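PDB 6ZYV: CIR protein from Plasmodium chabaudi chabaudi, which is of unknown function but belongs to the PIR family of variant antigens, with a helical ectodomain and a predicted membrane-spanning helix, consistent with display on infected red blood cells. Local coordinates for residues A[122-125]-A[126-130]; A[63-66]-A[67-71]; A[184-187]-A[188-192]. The protein carries 5 engineered substitutions. All blocks are in the same frame, centred on the assembly; numbering follows the deposited sequence.

Interaction 1: A[122-125]-A[126-130]; sequences TNYA and SHVSS. Engineered in segment 122-125: A125 (natural residue Thr).
The carbonyl oxygen of T122 accepts a hydrogen bond from the hydroxyl of S126, OG to O 3.0 Å, a side-chain bond added to the backbone pattern of helix 122-127. Serine suits this place because its short side chain can bend back along the helix: OG stands between the backbone N and the carbonyl carbon (chi1 45°), which aims it at the carbonyl four residues earlier. The hydroxyl reaches T122 O somewhat tilted from the carbonyl plane.

The next two i to i+4 bonds are made by the backbone. H127 N donates to N123 O at 3.0 Å and V128 N to Y124 O at 3.1 Å, both bent, near 144°, with the donors well above the carbonyl planes. Such bent bonds are consistent with a helix nearing its end, and V128 is the first residue to leave helical backbone angles.

On one flank N123 and H127 lie side by side and point the same way, amide and imidazole only 9° apart in plane. OD1 of N123 meets the ring at its edge, 3.6 Å from H127 CD2, a polarised C-H that an amide oxygen tolerates well. The amide ND2 of N123 is hydrogen-bonded to OD1 of N121, while the H127 ring meets that of Y41.

The inner flank is apolar. The CG2 methyl of V128 approaches the Y124 ring obliquely, 3.8 Å from CD1, and Y124 carries its phenol inward to a hydrogen bond with the hydroxyl of Y114. Both residues also rest on helix 55-71, through L67. Engineered A125 faces outward. The chemistry thus divides the short helix: polar groups and a histidine occupy the outer side, a tyrosine and a valine the inner one, and S126 supplements a backbone whose last bonds are bent.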
# COMPACT_ATOMS: atom_id res chain seq x y z
N THR A 122 15.59 8.54 -12.26
CA THR A 122 15.80 9.99 -12.13
C THR A 122 14.55 10.76 -11.64
O THR A 122 14.67 11.83 -11.03
CB THR A 122 16.34 10.53 -13.44
OG1 THR A 122 16.73 11.88 -13.22
CG2 THR A 122 15.34 10.41 -14.59
N ASN A 123 13.38 10.18 -11.83
CA ASN A 123 12.09 10.73 -11.43
C ASN A 123 11.78 10.63 -9.95
O ASN A 123 10.87 11.31 -9.47
CB ASN A 123 11.02 10.05 -12.25
CG ASN A 123 11.18 10.41 -13.70
OD1 ASN A 123 10.93 11.54 -14.09
ND2 ASN A 123 11.62 9.49 -14.53
N TYR A 124 12.53 9.79 -9.22
CA TYR A 124 12.35 9.62 -7.80
C TYR A 124 12.85 10.88 -7.06
O TYR A 124 12.13 11.43 -6.24
CB TYR A 124 13.11 8.36 -7.35
CG TYR A 124 12.99 8.08 -5.87
CD1 TYR A 124 11.77 7.76 -5.30
CD2 TYR A 124 14.11 8.10 -5.05
CE1 TYR A 124 11.65 7.48 -3.95
CE2 TYR A 124 14.01 7.82 -3.69
CZ TYR A 124 12.78 7.52 -3.14
OH TYR A 124 12.65 7.26 -1.80
N ALA A 125 14.06 11.35 -7.38
CA ALA A 125 14.60 12.56 -6.74
C ALA A 125 13.86 13.86 -7.16
O ALA A 125 13.68 14.75 -6.32
CB ALA A 125 16.09 12.69 -7.02
N SER A 126 13.39 13.94 -8.42
CA SER A 126 12.74 15.16 -8.89
C SER A 126 11.23 15.27 -8.61
O SER A 126 10.72 16.39 -8.51
CB SER A 126 13.02 15.41 -10.37
OG SER A 126 12.88 14.25 -11.18
N HIS A 127 10.51 14.15 -8.50
CA HIS A 127 9.06 14.20 -8.29
C HIS A 127 8.63 13.83 -6.88
O HIS A 127 7.64 14.38 -6.38
CB HIS A 127 8.33 13.40 -9.37
CG HIS A 127 8.53 14.04 -10.71
ND1 HIS A 127 8.37 15.41 -10.87
CD2 HIS A 127 8.89 13.52 -11.91
CE1 HIS A 127 8.67 15.68 -12.12
NE2 HIS A 127 8.91 14.58 -12.81
N VAL A 128 9.40 12.96 -6.20
CA VAL A 128 9.08 12.65 -4.81
C VAL A 128 9.80 13.69 -3.96
O VAL A 128 11.03 13.67 -3.88
CB VAL A 128 9.43 11.21 -4.39
CG1 VAL A 128 8.96 10.97 -2.96
CG2 VAL A 128 8.79 10.19 -5.34
N SER A 129 9.04 14.64 -3.39
CA SER A 129 9.58 15.77 -2.64
C SER A 129 10.65 15.43 -1.60
O SER A 129 11.69 16.10 -1.52
CB SER A 129 8.44 16.55 -1.98
OG SER A 129 7.52 17.03 -2.94
N SER A 130 10.41 14.37 -0.83
CA SER A 130 11.29 14.02 0.27
C SER A 130 12.46 13.08 -0.11
O SER A 130 13.32 12.86 0.73
CB SER A 130 10.48 13.46 1.44
OG SER A 130 9.07 13.63 1.36

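Interaction 2: A[63-66]-A[67-71]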
# COMPACT_ATOMS: atom_id res chain seq x y z
N PHE A 63 5.73 2.70 -8.61
CA PHE A 63 6.00 2.99 -7.21
C PHE A 63 6.13 4.50 -7.00
O PHE A 63 5.59 5.03 -6.03
CB PHE A 63 7.27 2.26 -6.76
CG PHE A 63 7.68 2.56 -5.34
CD1 PHE A 63 7.09 1.90 -4.27
CD2 PHE A 63 8.65 3.52 -5.07
CE1 PHE A 63 7.46 2.19 -2.96
CE2 PHE A 63 9.01 3.81 -3.77
CZ PHE A 63 8.41 3.15 -2.72
N ILE A 64 6.84 5.19 -7.89
CA ILE A 64 7.02 6.65 -7.83
C ILE A 64 5.68 7.34 -8.08
O ILE A 64 5.32 8.25 -7.34
CB ILE A 64 8.11 7.11 -8.80
CG1 ILE A 64 9.47 6.55 -8.34
CG2 ILE A 64 8.15 8.63 -8.94
CD1 ILE A 64 10.50 6.62 -9.41
N TRP A 65 4.89 6.84 -9.04
CA TRP A 65 3.55 7.36 -9.27
C TRP A 65 2.69 7.27 -7.98
O TRP A 65 2.06 8.25 -7.63
CB TRP A 65 2.88 6.62 -10.44
CG TRP A 65 1.51 7.15 -10.77
CD1 TRP A 65 1.21 8.17 -11.63
CD2 TRP A 65 0.27 6.69 -10.24
NE1 TRP A 65 -0.15 8.37 -11.66
CE2 TRP A 65 -0.75 7.49 -10.79
CE3 TRP A 65 -0.08 5.69 -9.33
CZ2 TRP A 65 -2.10 7.28 -10.50
CZ3 TRP A 65 -1.40 5.51 -9.01
CH2 TRP A 65 -2.40 6.28 -9.62
N LEU A 66 2.76 6.14 -7.24
CA LEU A 66 2.06 5.93 -5.98
C LEU A 66 2.44 6.96 -4.97
O LEU A 66 1.56 7.55 -4.38
CB LEU A 66 2.35 4.55 -5.34
CG LEU A 66 1.39 3.40 -5.59
CD1 LEU A 66 1.66 2.27 -4.57
CD2 LEU A 66 -0.09 3.87 -5.60
N LEU A 67 3.75 7.13 -4.70
CA LEU A 67 4.25 8.11 -3.75
C LEU A 67 3.82 9.51 -4.11
O LEU A 67 3.46 10.27 -3.23
CB LEU A 67 5.78 8.06 -3.65
CG LEU A 67 6.40 6.94 -2.84
CD1 LEU A 67 7.93 7.09 -2.82
CD2 LEU A 67 5.84 6.94 -1.40
N VAL A 68 3.86 9.86 -5.41
CA VAL A 68 3.45 11.19 -5.85
C VAL A 68 1.94 11.39 -5.55
O VAL A 68 1.55 12.41 -4.97
CB VAL A 68 3.80 11.42 -7.34
CG1 VAL A 68 3.08 12.64 -7.90
CG2 VAL A 68 5.31 11.57 -7.51
N MET A 69 1.11 10.39 -5.86
CA MET A 69 -0.32 10.46 -5.60
C MET A 69 -0.64 10.52 -4.12
O MET A 69 -1.53 11.25 -3.74
CB MET A 69 -1.05 9.25 -6.21
CG MET A 69 -1.07 9.27 -7.70
SD MET A 69 -1.90 10.71 -8.42
CE MET A 69 -3.58 10.49 -7.79
N PHE A 70 0.05 9.73 -3.28
CA PHE A 70 -0.19 9.73 -1.84
C PHE A 70 0.14 11.11 -1.25
O PHE A 70 -0.58 11.58 -0.38
CB PHE A 70 0.65 8.65 -1.12
CG PHE A 70 0.29 7.21 -1.38
CD1 PHE A 70 -0.87 6.88 -2.07
CD2 PHE A 70 1.13 6.18 -0.98
CE1 PHE A 70 -1.18 5.55 -2.34
CE2 PHE A 70 0.80 4.85 -1.22
CZ PHE A 70 -0.35 4.54 -1.89
N GLU A 71 1.24 11.75 -1.70
CA GLU A 71 1.60 13.08 -1.20
C GLU A 71 0.47 14.11 -1.52
O GLU A 71 0.25 15.04 -0.75
CB GLU A 71 2.94 13.52 -1.82
CG GLU A 71 3.44 14.87 -1.34
CD GLU A 71 4.62 15.46 -2.10
OE1 GLU A 71 4.78 15.18 -3.31
OE2 GLU A 71 5.38 16.24 -1.48
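W65 and M69, one helical turn apart on helix 55-71, form a close CH-pi contact: M69 CG sits 3.5 Å from the centroid of the six-membered indole ring, only 12° off its normal. The sulfur lies farther out, SD 4.5 Å from the same centroid and oblique to it, which makes a Met-aromatic contact. Methionine suits the place because its unbranched chain can fold: with CG anti to its own carbonyl carbon (chi1 -69°) and further bends at chi2 and chi3, it is laid over the flat indole.

Two other pairs belong to the same tightly packed part. L66 and F70 run alongside one another, the L66 CD2 methyl 3.8 Å from F70 CZ, while the carbonyl oxygen of L66 stands over one face of the phenyl ring, 3.3 Å from F70 CG. F63 and L67 meet obliquely, CE2 to CD1 3.6 Å. These buried side chains are wedged among neighbouring helices, with A91, Y90 and W94 of helix 81-101 and V11 and I18 of helix 8-20 against them.

The I64 and V68 flank is looser within the turn: their CG2 methyls are 4.3 Å apart, and both side chains touch Y41 and helix 122-127. Toward solvent lie the partly exposed M69 and E71. Four nearly straight backbone bonds, such as V68 N to I64 O at 2.9 Å, satisfy the peptide groups inside this apolar shell. The chemistry implies a segment suited to the protein interior: within 63-71 the side chains are mostly apolar and buried, with E71 the polar exception.

Interaction 3: A[184-187]-A[188-192]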
# COMPACT_ATOMS: atom_id res chain seq x y z
N ASP A 184 -20.06 -6.87 5.94
CA ASP A 184 -18.68 -6.90 5.46
C ASP A 184 -17.65 -6.71 6.57
O ASP A 184 -16.61 -7.36 6.53
CB ASP A 184 -18.45 -5.90 4.31
CG ASP A 184 -19.19 -6.24 3.03
OD1 ASP A 184 -19.77 -7.36 2.95
OD2 ASP A 184 -19.21 -5.39 2.11
N ALA A 185 -17.94 -5.83 7.54
CA ALA A 185 -17.06 -5.58 8.67
C ALA A 185 -16.95 -6.83 9.54
O ALA A 185 -15.86 -7.16 9.99
CB ALA A 185 -17.56 -4.40 9.48
N GLN A 186 -18.07 -7.56 9.73
CA GLN A 186 -18.07 -8.81 10.50
C GLN A 186 -17.27 -9.90 9.79
O GLN A 186 -16.50 -10.60 10.45
CB GLN A 186 -19.50 -9.30 10.81
CG GLN A 186 -19.55 -10.41 11.90
CD GLN A 186 -19.24 -9.99 13.34
OE1 GLN A 186 -19.98 -9.21 13.97
NE2 GLN A 186 -18.14 -10.50 13.90
N ASN A 187 -17.38 -10.00 8.46
CA ASN A 187 -16.57 -10.95 7.69
C ASN A 187 -15.09 -10.55 7.76
O ASN A 187 -14.22 -11.42 7.86
CB ASN A 187 -17.02 -11.01 6.24
CG ASN A 187 -18.34 -11.72 6.04
OD1 ASN A 187 -18.77 -12.50 6.88
ND2 ASN A 187 -18.99 -11.49 4.93
N PHE A 188 -14.79 -9.25 7.71
CA PHE A 188 -13.44 -8.73 7.79
C PHE A 188 -12.76 -9.07 9.14
O PHE A 188 -11.64 -9.57 9.14
CB PHE A 188 -13.44 -7.21 7.53
CG PHE A 188 -12.08 -6.58 7.75
CD1 PHE A 188 -11.07 -6.71 6.79
CD2 PHE A 188 -11.78 -5.91 8.93
CE1 PHE A 188 -9.80 -6.18 7.02
CE2 PHE A 188 -10.52 -5.40 9.16
CZ PHE A 188 -9.54 -5.51 8.20
N VAL A 189 -13.44 -8.82 10.27
CA VAL A 189 -12.88 -9.11 11.58
C VAL A 189 -12.68 -10.63 11.77
O VAL A 189 -11.67 -11.05 12.35
CB VAL A 189 -13.62 -8.44 12.77
CG1 VAL A 189 -13.68 -6.93 12.60
CG2 VAL A 189 -14.97 -9.04 13.06
N ASP A 190 -13.58 -11.46 11.22
CA ASP A 190 -13.43 -12.92 11.29
C ASP A 190 -12.23 -13.37 10.44
O ASP A 190 -11.47 -14.22 10.86
CB ASP A 190 -14.71 -13.63 10.81
CG ASP A 190 -15.90 -13.53 11.76
OD1 ASP A 190 -15.71 -13.06 12.90
OD2 ASP A 190 -17.01 -13.92 11.36
N GLU A 191 -12.07 -12.78 9.25
CA GLU A 191 -10.96 -13.08 8.34
C GLU A 191 -9.62 -12.67 8.98
O GLU A 191 -8.64 -13.39 8.88
CB GLU A 191 -11.17 -12.33 7.02
CG GLU A 191 -10.15 -12.70 5.96
CD GLU A 191 -10.15 -11.83 4.70
OE1 GLU A 191 -10.97 -10.89 4.64
OE2 GLU A 191 -9.33 -12.10 3.79
N TYR A 192 -9.60 -11.52 9.66
CA TYR A 192 -8.42 -11.05 10.35
C TYR A 192 -8.09 -11.94 11.59
O TYR A 192 -6.93 -12.28 11.81
CB TYR A 192 -8.61 -9.59 10.74
CG TYR A 192 -7.44 -9.06 11.52
CD1 TYR A 192 -6.17 -8.99 10.95
CD2 TYR A 192 -7.58 -8.67 12.85
CE1 TYR A 192 -5.08 -8.53 11.68
CE2 TYR A 192 -6.51 -8.18 13.57
CZ TYR A 192 -5.26 -8.11 12.99
OH TYR A 192 -4.18 -7.70 13.74
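A regular stretch of alpha helix within helix 181-198 carries this contact, its successive i to i+4 backbone bonds running from D184 to E191. F188 N donates to D184 O and V189 N to A185 O, each at 2.9 Å, and D190 and E191 repeat the pattern with Q186 and N187. All four donors stand moderately tilted from the carbonyl planes.

The helix is amphipathic. Its inner face holds A185, F188 and V189: small A185 lets Y219 of helix 213-226 come close, and the F188 ring, nearly parallel to that of Y219, also packs on I160, L164 and M167 of helix 154-174. F188 has CG anti to the backbone N (chi1 174°), which carries the ring away from the preceding turn toward those helices. Along the boundary two acids find partners elsewhere: D184 is hydrogen-bonded to Y178 and E191 to S163.

The outer face belongs to Q186, N187 and D190, long or polar groups suited to water. Q186 bends at chi2 (72°), bringing its amide back over the turn, where it meets both V189 and D190. Its plane is turned 44° from the D190 carboxylate, and NE2 approaches D190 OD1 no closer than 3.7 Å, too far for a firm bond. The same nitrogen lies 3.6 Å from the CG2 methyl of V189.

From the N terminus the three contacts follow in series, interaction 2 (63-71), then interaction 1 (122-130), then interaction 3 (184-192); each is local to one helix, so none closes a long loop, nests in another or crosses it. The first two touch: E71 at the end of helix 55-71 meets S129 just beyond helix 122-127, OE2 to OG 2.7 Å, a probable hydrogen bond, and I64 packs against Y124. They thereby join those two helices. Interaction 3 lies on the opposite side of the chain's centre, its centre about 29 Å from that of interaction 2, and ties helix 181-198 to helices 154-174 and 213-226.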